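Local coordinates for protein alpha-1,2-mannosidase (Bacteroides thetaiotaomicron, PDB 2WVY) that probably cleaves alpha-1,2-linked mannose from the ends of glycans as a calcium-dependent glycoside hydrolase of family 92, at residues G87-S92 / Y144-A149; M186-P191 / A217-D222; A391-I396 / A459-S464. One frame throughout, in Å; residues are numbered along the deposited sequence. Where two conformers were deposited one is given.

Contact 1. Residues G87-S92 / Y144-A149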
ATOM      1  N   GLY A  87     -49.594 -16.120  -9.882  1.00 12.13           N
ATOM      2  CA  GLY A  87     -49.283 -17.293 -10.690  1.00 12.74           C
ATOM      3  C   GLY A  87     -48.967 -18.516  -9.845  1.00 13.32           C
ATOM      4  O   GLY A  87     -49.815 -19.012  -9.118  1.00 13.81           O
ATOM      5  N   GLU A  88     -47.729 -18.985  -9.927  1.00 13.54           N
ATOM      6  CA  GLU A  88     -47.330 -20.202  -9.240  0.50 13.69           C
ATOM      7  C   GLU A  88     -47.096 -20.022  -7.732  1.00 13.62           C
ATOM      8  O   GLU A  88     -46.438 -19.082  -7.285  1.00 13.54           O
ATOM      9  CB  GLU A  88     -46.088 -20.787  -9.915  0.50 13.94           C
ATOM     10  CG  GLU A  88     -46.373 -21.379 -11.292  0.50 14.38           C
ATOM     11  N   LEU A  89     -47.648 -20.935  -6.952  1.00 13.31           N
ATOM     12  CA  LEU A  89     -47.451 -20.936  -5.512  1.00 13.19           C
ATOM     13  C   LEU A  89     -46.090 -21.541  -5.134  1.00 12.88           C
ATOM     14  O   LEU A  89     -45.752 -22.645  -5.570  1.00 12.71           O
ATOM     15  CB  LEU A  89     -48.572 -21.743  -4.845  1.00 13.20           C
ATOM     16  CG  LEU A  89     -48.458 -21.975  -3.332  1.00 13.48           C
ATOM     17  CD1 LEU A  89     -48.619 -20.666  -2.568  1.00 12.19           C
ATOM     18  CD2 LEU A  89     -49.480 -23.017  -2.865  1.00 12.55           C
ATOM     19  N   LYS A  90     -45.324 -20.827  -4.316  1.00 12.25           N
ATOM     20  CA  LYS A  90     -44.047 -21.321  -3.813  1.00 12.09           C
ATOM     21  C   LYS A  90     -44.052 -21.113  -2.318  1.00 11.44           C
ATOM     22  O   LYS A  90     -44.374 -20.014  -1.853  1.00 11.23           O
ATOM     23  CB  LYS A  90     -42.899 -20.524  -4.421  1.00 12.46           C
ATOM     24  CG  LYS A  90     -42.754 -20.706  -5.928  1.00 15.37           C
ATOM     25  CD  LYS A  90     -42.296 -22.136  -6.219  1.00 21.07           C
ATOM     26  CE  LYS A  90     -42.031 -22.359  -7.724  1.00 23.94           C
ATOM     27  NZ  LYS A  90     -42.013 -23.825  -8.050  1.00 24.19           N
ATOM     28  N   MET A  91     -43.701 -22.138  -1.553  1.00 10.00           N
ATOM     29  CA  MET A  91     -43.828 -22.035  -0.099  1.00  9.38           C
ATOM     30  C   MET A  91     -42.536 -21.644   0.633  1.00  9.48           C
ATOM     31  O   MET A  91     -42.507 -20.662   1.407  1.00  9.65           O
ATOM     32  CB  MET A  91     -44.409 -23.341   0.476  1.00  9.53           C
ATOM     33  CG  MET A  91     -45.818 -23.683  -0.043  1.00  8.71           C
ATOM     34  SD  MET A  91     -47.060 -22.397   0.318  1.00  9.70           S
ATOM     35  CE  MET A  91     -47.111 -22.445   2.109  1.00 10.25           C
ATOM     36  N   SER A  92     -41.474 -22.405   0.396  1.00  8.32           N
ATOM     37  CA  SER A  92     -40.222 -22.197   1.079  1.00  8.49           C
ATOM     38  C   SER A  92     -39.509 -20.905   0.660  1.00  8.87           C
ATOM     39  O   SER A  92     -39.531 -20.512  -0.503  1.00  8.84           O
ATOM     40  CB  SER A  92     -39.295 -23.403   0.855  1.00  8.30           C
ATOM     41  OG  SER A  92     -37.979 -23.096   1.274  1.00  7.71           O
ATOM     42  N   TYR A 144     -52.152 -15.294  -4.448  1.00  9.08           N
ATOM     43  CA  TYR A 144     -51.785 -15.863  -3.160  1.00  8.56           C
ATOM     44  C   TYR A 144     -51.137 -14.866  -2.225  1.00  8.15           C
ATOM     45  O   TYR A 144     -50.564 -13.863  -2.661  1.00  8.15           O
ATOM     46  CB  TYR A 144     -50.772 -16.982  -3.348  1.00  8.28           C
ATOM     47  CG  TYR A 144     -51.260 -18.156  -4.149  1.00  9.26           C
ATOM     48  CD1 TYR A 144     -52.027 -19.150  -3.564  1.00  9.86           C
ATOM     49  CD2 TYR A 144     -50.916 -18.295  -5.488  1.00 10.07           C
ATOM     50  CE1 TYR A 144     -52.470 -20.237  -4.305  1.00 10.30           C
ATOM     51  CE2 TYR A 144     -51.346 -19.379  -6.232  1.00  9.62           C
ATOM     52  CZ  TYR A 144     -52.118 -20.339  -5.637  1.00 10.18           C
ATOM     53  OH  TYR A 144     -52.534 -21.414  -6.371  1.00 11.88           O
ATOM     54  N   VAL A 145     -51.206 -15.169  -0.932  1.00  7.67           N
ATOM     55  CA  VAL A 145     -50.284 -14.590   0.032  1.00  6.71           C
ATOM     56  C   VAL A 145     -49.674 -15.732   0.827  1.00  6.62           C
ATOM     57  O   VAL A 145     -50.386 -16.590   1.340  1.00  6.10           O
ATOM     58  CB  VAL A 145     -50.954 -13.612   1.022  1.00  6.83           C
ATOM     59  CG1 VAL A 145     -49.948 -13.182   2.072  1.00  5.50           C
ATOM     60  CG2 VAL A 145     -51.516 -12.373   0.302  1.00  6.09           C
ATOM     61  N   VAL A 146     -48.352 -15.745   0.929  1.00  6.19           N
ATOM     62  CA  VAL A 146     -47.683 -16.730   1.748  1.00  5.76           C
ATOM     63  C   VAL A 146     -47.163 -16.098   3.029  1.00  6.19           C
ATOM     64  O   VAL A 146     -46.577 -14.996   3.010  1.00  5.80           O
ATOM     65  CB  VAL A 146     -46.502 -17.369   1.017  1.00  5.73           C
ATOM     66  CG1 VAL A 146     -45.717 -18.230   1.979  1.00  5.48           C
ATOM     67  CG2 VAL A 146     -46.989 -18.200  -0.163  1.00  5.24           C
ATOM     68  N   VAL A 147     -47.396 -16.787   4.143  1.00  5.85           N
ATOM     69  CA  VAL A 147     -46.899 -16.347   5.433  1.00  5.84           C
ATOM     70  C   VAL A 147     -45.804 -17.326   5.832  1.00  6.29           C
ATOM     71  O   VAL A 147     -46.018 -18.544   5.862  1.00  6.24           O
ATOM     72  CB  VAL A 147     -48.016 -16.279   6.515  1.00  6.05           C
ATOM     73  CG1 VAL A 147     -47.433 -15.913   7.882  1.00  5.22           C
ATOM     74  CG2 VAL A 147     -49.111 -15.249   6.124  1.00  6.05           C
ATOM     75  N   ASP A 148     -44.620 -16.782   6.095  1.00  6.01           N
ATOM     76  CA  ASP A 148     -43.457 -17.570   6.449  1.00  6.20           C
ATOM     77  C   ASP A 148     -43.160 -17.240   7.911  1.00  5.91           C
ATOM     78  O   ASP A 148     -42.826 -16.107   8.228  1.00  5.62           O
ATOM     79  CB  ASP A 148     -42.286 -17.159   5.529  1.00  5.80           C
ATOM     80  CG  ASP A 148     -41.023 -17.969   5.772  1.00  7.45           C
ATOM     81  OD1 ASP A 148     -40.744 -18.292   6.955  1.00  6.65           O
ATOM     82  OD2 ASP A 148     -40.311 -18.284   4.779  1.00  6.56           O
ATOM     83  N   ALA A 149     -43.305 -18.212   8.805  1.00  5.57           N
ATOM     84  CA  ALA A 149     -43.051 -17.945  10.223  1.00  5.73           C
ATOM     85  C   ALA A 149     -41.643 -18.369  10.695  1.00  5.38           C
ATOM     86  O   ALA A 149     -41.402 -18.435  11.884  1.00  5.38           O
ATOM     87  CB  ALA A 149     -44.130 -18.605  11.099  1.00  5.32           C
TER
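Gly87 and Leu89 meet Tyr144 where the loop leaving strand 80-86 folds back over strand 143-148, on the outer side of a layer of the beta-sandwich that forms the N-terminal domain of family 92 enzymes. The case illustrates how a loop can lie on a sheet through side-chain packing and through backbone carbonyls resting against strand side chains. At Gly87 the carbonyl is the working group: its O lies in the plane of the Tyr144 ring at its edge, 3.3 Å from CE2. Leu89 then comes down over the face of that ring in a CH-pi contact, CB 4.0 Å from the ring centroid and 16° off the normal. With CG swung away from its own nitrogen (chi1 174°), Leu89 carries CD1 onward to touch both Tyr144 CD1, at 3.9 Å, and Val146 CG2, at 3.8 Å, bridging two residues that point to the same side of the strand. Lys90, whose CB points away from the strand, contributes its backbone O, 3.6 Å from Val146 CG2. Met91 ends the series. Its carbonyl, which accepts a hydrogen bond from Arg96, also lies against Val146 CG1, while the folded thioether brings SD to 4.2 Å from Val146 CG2.

Contact 2. Residues M186-P191 / A217-D222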
ATOM      1  N   MET A 186     -52.789 -11.390  11.745  1.00  8.83           N
ATOM      2  CA  MET A 186     -53.087 -10.599  10.566  1.00  9.11           C
ATOM      3  C   MET A 186     -54.502 -10.847  10.048  1.00  8.74           C
ATOM      4  O   MET A 186     -55.117 -11.884  10.332  1.00  8.27           O
ATOM      5  CB  MET A 186     -52.034 -10.799   9.467  1.00  9.20           C
ATOM      6  CG  MET A 186     -52.237 -12.032   8.616  1.00 11.38           C
ATOM      7  SD  MET A 186     -50.734 -12.472   7.727  1.00 17.11           S
ATOM      8  CE  MET A 186     -49.643 -12.871   9.096  1.00 10.96           C
ATOM      9  N   GLU A 187     -55.017  -9.864   9.322  1.00  8.24           N
ATOM     10  CA  GLU A 187     -56.376  -9.917   8.799  1.00  8.78           C
ATOM     11  C   GLU A 187     -56.359  -9.472   7.330  1.00  8.72           C
ATOM     12  O   GLU A 187     -55.607  -8.586   6.957  1.00  8.77           O
ATOM     13  CB  GLU A 187     -57.301  -9.027   9.630  1.00  8.40           C
ATOM     14  CG  GLU A 187     -58.747  -8.964   9.157  1.00  9.95           C
ATOM     15  CD  GLU A 187     -59.515  -7.782   9.785  1.00 12.60           C
ATOM     16  OE1 GLU A 187     -59.128  -6.614   9.554  1.00 12.35           O
ATOM     17  OE2 GLU A 187     -60.508  -8.017  10.509  1.00 14.19           O
ATOM     18  N   PHE A 188     -57.158 -10.127   6.503  1.00  8.93           N
ATOM     19  CA  PHE A 188     -57.212  -9.833   5.074  1.00  9.43           C
ATOM     20  C   PHE A 188     -58.555  -9.202   4.747  1.00  9.49           C
ATOM     21  O   PHE A 188     -59.559  -9.505   5.383  1.00  9.41           O
ATOM     22  CB  PHE A 188     -57.020 -11.121   4.273  1.00  9.02           C
ATOM     23  CG  PHE A 188     -55.701 -11.770   4.524  1.00  9.96           C
ATOM     24  CD1 PHE A 188     -54.588 -11.416   3.774  1.00  9.12           C
ATOM     25  CD2 PHE A 188     -55.555 -12.700   5.536  1.00  9.22           C
ATOM     26  CE1 PHE A 188     -53.364 -12.000   4.018  1.00  8.85           C
ATOM     27  CE2 PHE A 188     -54.325 -13.285   5.785  1.00  9.61           C
ATOM     28  CZ  PHE A 188     -53.228 -12.928   5.025  1.00  9.16           C
ATOM     29  N   SER A 189     -58.579  -8.336   3.750  1.00  9.49           N
ATOM     30  CA  SER A 189     -59.817  -7.623   3.421  1.00  9.59           C
ATOM     31  C   SER A 189     -60.814  -8.472   2.630  1.00  9.88           C
ATOM     32  O   SER A 189     -62.008  -8.204   2.657  1.00 10.09           O
ATOM     33  CB  SER A 189     -59.487  -6.368   2.626  1.00  8.87           C
ATOM     34  OG  SER A 189     -58.781  -6.731   1.442  1.00  9.55           O
ATOM     35  N   HIS A 190     -60.324  -9.480   1.914  1.00  9.93           N
ATOM     36  CA  HIS A 190     -61.168 -10.246   1.009  1.00 10.01           C
ATOM     37  C   HIS A 190     -61.291 -11.701   1.447  1.00 10.89           C
ATOM     38  O   HIS A 190     -60.415 -12.219   2.141  1.00 10.29           O
ATOM     39  CB  HIS A 190     -60.621 -10.169  -0.416  1.00  9.82           C
ATOM     40  CG  HIS A 190     -60.895  -8.857  -1.092  1.00  9.59           C
ATOM     41  ND1 HIS A 190     -60.296  -7.675  -0.697  1.00  7.65           N
ATOM     42  CD2 HIS A 190     -61.713  -8.540  -2.129  1.00  7.46           C
ATOM     43  CE1 HIS A 190     -60.734  -6.689  -1.465  1.00  8.09           C
ATOM     44  NE2 HIS A 190     -61.592  -7.186  -2.343  1.00  7.18           N
ATOM     45  N   PRO A 191     -62.377 -12.372   1.032  1.00 11.32           N
ATOM     46  CA  PRO A 191     -62.578 -13.748   1.472  1.00 11.93           C
ATOM     47  C   PRO A 191     -61.443 -14.654   1.009  1.00 12.15           C
ATOM     48  O   PRO A 191     -60.904 -14.482  -0.089  1.00 11.82           O
ATOM     49  CB  PRO A 191     -63.913 -14.157   0.812  1.00 12.02           C
ATOM     50  CG  PRO A 191     -64.088 -13.227  -0.330  1.00 12.69           C
ATOM     51  CD  PRO A 191     -63.416 -11.924   0.088  1.00 11.97           C
ATOM     52  N   ALA A 217     -47.690 -20.745   5.597  1.00  8.68           N
ATOM     53  CA  ALA A 217     -49.078 -20.965   5.241  1.00  8.66           C
ATOM     54  C   ALA A 217     -49.344 -20.189   3.965  1.00  8.62           C
ATOM     55  O   ALA A 217     -48.648 -19.221   3.669  1.00  8.56           O
ATOM     56  CB  ALA A 217     -50.007 -20.492   6.362  1.00  8.31           C
ATOM     57  N   TYR A 218     -50.316 -20.634   3.183  1.00  8.80           N
ATOM     58  CA  TYR A 218     -50.738 -19.851   2.039  1.00  9.05           C
ATOM     59  C   TYR A 218     -52.221 -19.581   2.136  1.00  9.22           C
ATOM     60  O   TYR A 218     -52.967 -20.365   2.736  1.00  8.77           O
ATOM     61  CB  TYR A 218     -50.398 -20.535   0.712  1.00  9.10           C
ATOM     62  CG  TYR A 218     -51.342 -21.647   0.303  1.00  9.82           C
ATOM     63  CD1 TYR A 218     -52.550 -21.364  -0.342  1.00 10.21           C
ATOM     64  CD2 TYR A 218     -51.026 -22.980   0.557  1.00 10.35           C
ATOM     65  CE1 TYR A 218     -53.408 -22.376  -0.731  1.00 11.02           C
ATOM     66  CE2 TYR A 218     -51.879 -24.003   0.179  1.00 10.77           C
ATOM     67  CZ  TYR A 218     -53.069 -23.697  -0.462  1.00 12.05           C
ATOM     68  OH  TYR A 218     -53.914 -24.717  -0.829  1.00 12.48           O
ATOM     69  N   LEU A 219     -52.631 -18.451   1.563  1.00  9.15           N
ATOM     70  CA  LEU A 219     -54.037 -18.124   1.383  1.00  9.11           C
ATOM     71  C   LEU A 219     -54.202 -17.788  -0.081  1.00  9.54           C
ATOM     72  O   LEU A 219     -53.307 -17.182  -0.696  1.00  9.81           O
ATOM     73  CB  LEU A 219     -54.445 -16.900   2.203  1.00  8.68           C
ATOM     74  CG  LEU A 219     -54.196 -16.794   3.709  1.00  9.71           C
ATOM     75  CD1 LEU A 219     -54.829 -17.954   4.450  1.00  8.01           C
ATOM     76  CD2 LEU A 219     -52.698 -16.721   4.016  1.00 10.27           C
ATOM     77  N   LYS A 220     -55.344 -18.172  -0.638  1.00  9.23           N
ATOM     78  CA  LYS A 220     -55.628 -17.924  -2.034  1.00  9.69           C
ATOM     79  C   LYS A 220     -56.846 -17.005  -2.131  1.00  9.66           C
ATOM     80  O   LYS A 220     -57.849 -17.238  -1.455  1.00  9.68           O
ATOM     81  CB  LYS A 220     -55.897 -19.241  -2.762  1.00  9.53           C
ATOM     82  CG  LYS A 220     -56.072 -19.086  -4.268  1.00  9.50           C
ATOM     83  CD  LYS A 220     -56.156 -20.443  -4.928  1.00 11.41           C
ATOM     84  CE  LYS A 220     -55.849 -20.394  -6.416  1.00 13.93           C
ATOM     85  NZ  LYS A 220     -57.002 -19.925  -7.238  1.00 16.67           N
ATOM     86  N   PHE A 221     -56.761 -15.957  -2.950  1.00  9.51           N
ATOM     87  CA  PHE A 221     -57.862 -14.994  -3.036  1.00  9.83           C
ATOM     88  C   PHE A 221     -58.510 -14.938  -4.412  1.00 10.51           C
ATOM     89  O   PHE A 221     -58.064 -15.570  -5.370  1.00 10.55           O
ATOM     90  CB  PHE A 221     -57.414 -13.601  -2.593  1.00  9.03           C
ATOM     91  CG  PHE A 221     -56.831 -13.587  -1.227  1.00  8.44           C
ATOM     92  CD1 PHE A 221     -57.634 -13.376  -0.127  1.00  7.38           C
ATOM     93  CD2 PHE A 221     -55.490 -13.857  -1.032  1.00  4.72           C
ATOM     94  CE1 PHE A 221     -57.095 -13.395   1.148  1.00  6.53           C
ATOM     95  CE2 PHE A 221     -54.958 -13.876   0.240  1.00  4.95           C
ATOM     96  CZ  PHE A 221     -55.763 -13.636   1.328  1.00  4.45           C
ATOM     97  N   ASP A 222     -59.583 -14.178  -4.497  1.00 11.52           N
ATOM     98  CA  ASP A 222     -60.193 -13.907  -5.779  1.00 13.21           C
ATOM     99  C   ASP A 222     -60.617 -12.440  -5.809  1.00 13.45           C
ATOM    100  O   ASP A 222     -61.788 -12.120  -5.965  1.00 14.33           O
ATOM    101  CB  ASP A 222     -61.385 -14.839  -6.009  1.00 13.37           C
ATOM    102  CG  ASP A 222     -61.819 -14.901  -7.473  1.00 15.96           C
ATOM    103  OD1 ASP A 222     -61.068 -14.444  -8.368  1.00 16.82           O
ATOM    104  OD2 ASP A 222     -62.937 -15.406  -7.717  1.00 18.75           O
TER
HETATM  105  O   HOH W   1     -61.001 -13.220  -2.475  1.00  8.67           O
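Phe188 packs against Phe221 and Leu219 of the facing strand in the interior of the sandwich, where strands 182-188 and 216-221, which are not paired with each other, face across the two layers. Its CG is anti to the carbonyl carbon (chi1 -61°), which turns the ring toward strand 216-221. From its CB outward, Phe188 first meets Phe221: CB is 3.9 Å from Phe221 CE1, and CG is 3.7 Å from Phe221 CZ. The closest approach comes at CD1, 3.5 Å from the same CZ, which sits over one face of the Phe188 ring. The two planes are inclined at 44° with centroids 5.2 Å apart, so the pair is oblique, neither stacked nor T-shaped. Toward the tip the partner changes: CE2 lies 4.1 Å from Leu219 CG, and CZ reaches Leu219 CD2 at 4.0 Å. Val165 and Ile231, on the strands flanking 182-188, enclose the phenylalanine further. Phe221 also receives backbone oxygen, with His190 O at its edge, in the ring plane, 3.7 Å from CE1. Near the surface a water joins the two segments, donating to Pro191 O at 2.7 Å and accepting from Asp222 N. Interlayer cohesion here thus rests on burial and shape, with a water bridge between the segments at the solvent end.

Contact 3. Residues A391-I396 / A459-S464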
ATOM      1  N   ALA A 391     -26.310  11.642  30.286  1.00  8.76           N
ATOM      2  CA  ALA A 391     -27.669  12.151  30.453  1.00  8.72           C
ATOM      3  C   ALA A 391     -27.776  12.934  31.768  1.00  8.83           C
ATOM      4  O   ALA A 391     -28.352  14.023  31.814  1.00  9.43           O
ATOM      5  CB  ALA A 391     -28.673  10.996  30.424  1.00  8.36           C
ATOM      6  N   TRP A 392     -27.213  12.369  32.831  1.00  8.70           N
ATOM      7  CA  TRP A 392     -27.270  12.978  34.152  1.00  8.71           C
ATOM      8  C   TRP A 392     -26.712  14.404  34.162  1.00  8.78           C
ATOM      9  O   TRP A 392     -27.348  15.310  34.686  1.00  8.45           O
ATOM     10  CB  TRP A 392     -26.525  12.109  35.165  1.00  8.48           C
ATOM     11  CG  TRP A 392     -26.792  12.480  36.588  1.00  8.76           C
ATOM     12  CD1 TRP A 392     -26.058  13.327  37.357  1.00  6.92           C
ATOM     13  CD2 TRP A 392     -27.864  12.003  37.420  1.00  8.77           C
ATOM     14  NE1 TRP A 392     -26.604  13.423  38.605  1.00  8.05           N
ATOM     15  CE2 TRP A 392     -27.714  12.621  38.676  1.00  9.60           C
ATOM     16  CE3 TRP A 392     -28.938  11.126  37.220  1.00  9.50           C
ATOM     17  CZ2 TRP A 392     -28.597  12.384  39.745  1.00  8.80           C
ATOM     18  CZ3 TRP A 392     -29.828  10.897  38.279  1.00  9.20           C
ATOM     19  CH2 TRP A 392     -29.648  11.532  39.524  1.00  9.34           C
ATOM     20  N   MET A 393     -25.537  14.600  33.573  1.00  9.47           N
ATOM     21  CA  MET A 393     -24.880  15.915  33.579  1.00 10.41           C
ATOM     22  C   MET A 393     -25.610  16.897  32.666  1.00 10.90           C
ATOM     23  O   MET A 393     -25.338  18.108  32.673  1.00 11.23           O
ATOM     24  CB  MET A 393     -23.417  15.800  33.144  1.00 10.66           C
ATOM     25  CG  MET A 393     -22.608  14.756  33.910  1.00 11.30           C
ATOM     26  SD  MET A 393     -22.709  15.041  35.689  1.00 14.93           S
ATOM     27  CE  MET A 393     -22.268  13.417  36.292  1.00 14.75           C
ATOM     28  N   LYS A 394     -26.532  16.374  31.868  1.00 11.15           N
ATOM     29  CA  LYS A 394     -27.366  17.232  31.039  1.00 11.59           C
ATOM     30  C   LYS A 394     -28.752  17.455  31.660  1.00 11.81           C
ATOM     31  O   LYS A 394     -29.653  17.986  31.010  1.00 12.24           O
ATOM     32  CB  LYS A 394     -27.471  16.670  29.620  1.00 11.27           C
ATOM     33  CG  LYS A 394     -26.158  16.792  28.830  1.00 10.14           C
ATOM     34  CD  LYS A 394     -26.178  15.988  27.548  1.00  5.47           C
ATOM     35  CE  LYS A 394     -24.840  16.052  26.859  1.00  5.85           C
ATOM     36  NZ  LYS A 394     -24.863  15.321  25.561  1.00  4.52           N
ATOM     37  N   GLY A 395     -28.927  17.050  32.914  1.00 11.72           N
ATOM     38  CA  GLY A 395     -30.210  17.284  33.600  1.00 11.52           C
ATOM     39  C   GLY A 395     -31.282  16.223  33.375  1.00 11.49           C
ATOM     40  O   GLY A 395     -32.408  16.354  33.847  1.00 12.17           O
ATOM     41  N   ILE A 396     -30.944  15.161  32.656  1.00 11.23           N
ATOM     42  CA  ILE A 396     -31.883  14.058  32.458  1.00 10.50           C
ATOM     43  C   ILE A 396     -31.650  13.064  33.583  1.00 10.50           C
ATOM     44  O   ILE A 396     -30.669  12.305  33.567  1.00 10.68           O
ATOM     45  CB  ILE A 396     -31.669  13.407  31.084  1.00 10.20           C
ATOM     46  CG1 ILE A 396     -31.819  14.469  29.995  1.00  9.26           C
ATOM     47  CG2 ILE A 396     -32.631  12.241  30.844  1.00  8.82           C
ATOM     48  CD1 ILE A 396     -31.382  13.976  28.618  1.00  7.24           C
ATOM     49  N   ALA A 459     -16.587   8.493  38.331  1.00  8.09           N
ATOM     50  CA  ALA A 459     -16.050   9.530  39.203  1.00  8.05           C
ATOM     51  C   ALA A 459     -16.857  10.820  39.046  1.00  8.27           C
ATOM     52  O   ALA A 459     -17.282  11.417  40.036  1.00  8.58           O
ATOM     53  CB  ALA A 459     -14.570   9.771  38.890  1.00  7.74           C
ATOM     54  N   ARG A 460     -17.085  11.240  37.798  1.00  8.35           N
ATOM     55  CA  ARG A 460     -17.871  12.440  37.528  1.00  8.12           C
ATOM     56  C   ARG A 460     -19.254  12.317  38.150  1.00  7.95           C
ATOM     57  O   ARG A 460     -19.787  13.287  38.687  1.00  7.52           O
ATOM     58  CB  ARG A 460     -18.008  12.661  36.014  1.00  8.60           C
ATOM     59  CG  ARG A 460     -16.743  13.171  35.324  1.00  8.17           C
ATOM     60  CD  ARG A 460     -16.737  14.689  35.284  1.00  7.48           C
ATOM     61  NE  ARG A 460     -17.867  15.157  34.482  1.00  7.12           N
ATOM     62  CZ  ARG A 460     -18.403  16.372  34.563  1.00  7.68           C
ATOM     63  NH1 ARG A 460     -17.921  17.280  35.421  1.00  5.08           N
ATOM     64  NH2 ARG A 460     -19.429  16.672  33.780  1.00  6.66           N
ATOM     65  N   PHE A 461     -19.838  11.121  38.063  1.00  8.28           N
ATOM     66  CA  PHE A 461     -21.187  10.880  38.588  1.00  8.03           C
ATOM     67  C   PHE A 461     -21.189  11.000  40.114  1.00  8.28           C
ATOM     68  O   PHE A 461     -21.993  11.736  40.687  1.00  8.35           O
ATOM     69  CB  PHE A 461     -21.687   9.508  38.138  1.00  8.04           C
ATOM     70  CG  PHE A 461     -23.129   9.237  38.471  1.00  8.12           C
ATOM     71  CD1 PHE A 461     -24.151   9.813  37.731  1.00  8.73           C
ATOM     72  CD2 PHE A 461     -23.463   8.393  39.513  1.00  7.34           C
ATOM     73  CE1 PHE A 461     -25.479   9.546  38.029  1.00  9.25           C
ATOM     74  CE2 PHE A 461     -24.783   8.125  39.810  1.00  7.69           C
ATOM     75  CZ  PHE A 461     -25.788   8.703  39.083  1.00  7.05           C
ATOM     76  N   ALA A 462     -20.273  10.306  40.776  1.00  8.32           N
ATOM     77  CA  ALA A 462     -20.206  10.384  42.238  1.00  8.93           C
ATOM     78  C   ALA A 462     -19.922  11.815  42.699  1.00  9.08           C
ATOM     79  O   ALA A 462     -20.517  12.298  43.651  1.00  8.91           O
ATOM     80  CB  ALA A 462     -19.152   9.424  42.787  1.00  8.38           C
ATOM     81  N   GLU A 463     -19.003  12.488  42.011  1.00  9.70           N
ATOM     82  CA  GLU A 463     -18.689  13.870  42.329  1.00 10.00           C
ATOM     83  C   GLU A 463     -19.951  14.740  42.306  1.00 10.03           C
ATOM     84  O   GLU A 463     -20.172  15.531  43.214  1.00  9.96           O
ATOM     85  CB  GLU A 463     -17.630  14.402  41.367  1.00 10.25           C
ATOM     86  CG  GLU A 463     -17.305  15.881  41.517  1.00 11.62           C
ATOM     87  CD  GLU A 463     -16.225  16.328  40.528  1.00 14.55           C
ATOM     88  OE1 GLU A 463     -16.395  16.149  39.284  1.00 13.03           O
ATOM     89  OE2 GLU A 463     -15.200  16.858  41.004  1.00 16.11           O
ATOM     90  N   SER A 464     -20.798  14.570  41.295  1.00  9.87           N
ATOM     91  CA  SER A 464     -22.004  15.382  41.205  1.00 10.30           C
ATOM     92  C   SER A 464     -23.042  15.079  42.295  1.00 10.84           C
ATOM     93  O   SER A 464     -23.984  15.859  42.486  1.00 10.98           O
ATOM     94  CB  SER A 464     -22.653  15.263  39.829  1.00 10.13           C
ATOM     95  OG  SER A 464     -23.402  14.065  39.724  1.00 10.15           O
TER
HETATM   96  O   HOH W   2     -26.357  15.185  40.843  1.00  7.71           O
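Trp392 offers the face of its indole to the edge of Phe461 in a T-shaped pair, with the planes at 66° and the centroid of the five-membered ring 4.7 Å from that of the phenyl. The atom that makes the touch is Phe461 CE1, set over the CG-CD2 bond of the indole, 3.5 Å from Trp392 CD2. Each aromatic has CG anti to its backbone N (chi1 -167° in Trp392), which sends both groups into the space between the helices. At the indole edge NE1 donates to an in-plane water at 2.9 Å, and that water donates to Ser464 O at 3.0 Å. Met393, bent at chi2, reaches alongside, its CE 3.5 Å from Arg460 O and 3.6 Å from Phe461 CA. Its CG lies 3.7 Å from Arg460 NH2, a nitrogen that is bonded to Gly648 O. Ser464 OG turns back to its own helix, donating to Phe461 O. With an alanine here in place of Trp392, the Phe461 edge would probably lose the face it rests on, and the bridging water its NE1 donor. A Schellman motif at Gly395 ends helix 383-393 just past the contact; helix 444-465 lies beside it, consistent with the (alpha/alpha)6 barrel of family 92 catalytic domains, and helix 401-412 packs against both Phe461 and Trp392.

Contacts 1 and 2 belong to one sandwich and share a layer: strands 143-148 and 216-221 are neighbours, joined by probable hydrogen bonds such as Val147 O to Ala217 N at 2.8 Å. Contact 1 covers the outer side of that layer with a loop, whereas contact 2 lies in the interior between layers; both are partly buried. Contact 3 stands apart, its centre about 54 Å from that of contact 1, on the opposite side of the chain's centre, and joins helices near the surface of the catalytic domain. The chemistry follows the location: aliphatic groups and carbonyls against a tyrosine and a valine in the first, an oblique phenylalanine pair in the second, and a T-shaped pair with methionine in the third. Bridging waters are found in contacts 2 and 3.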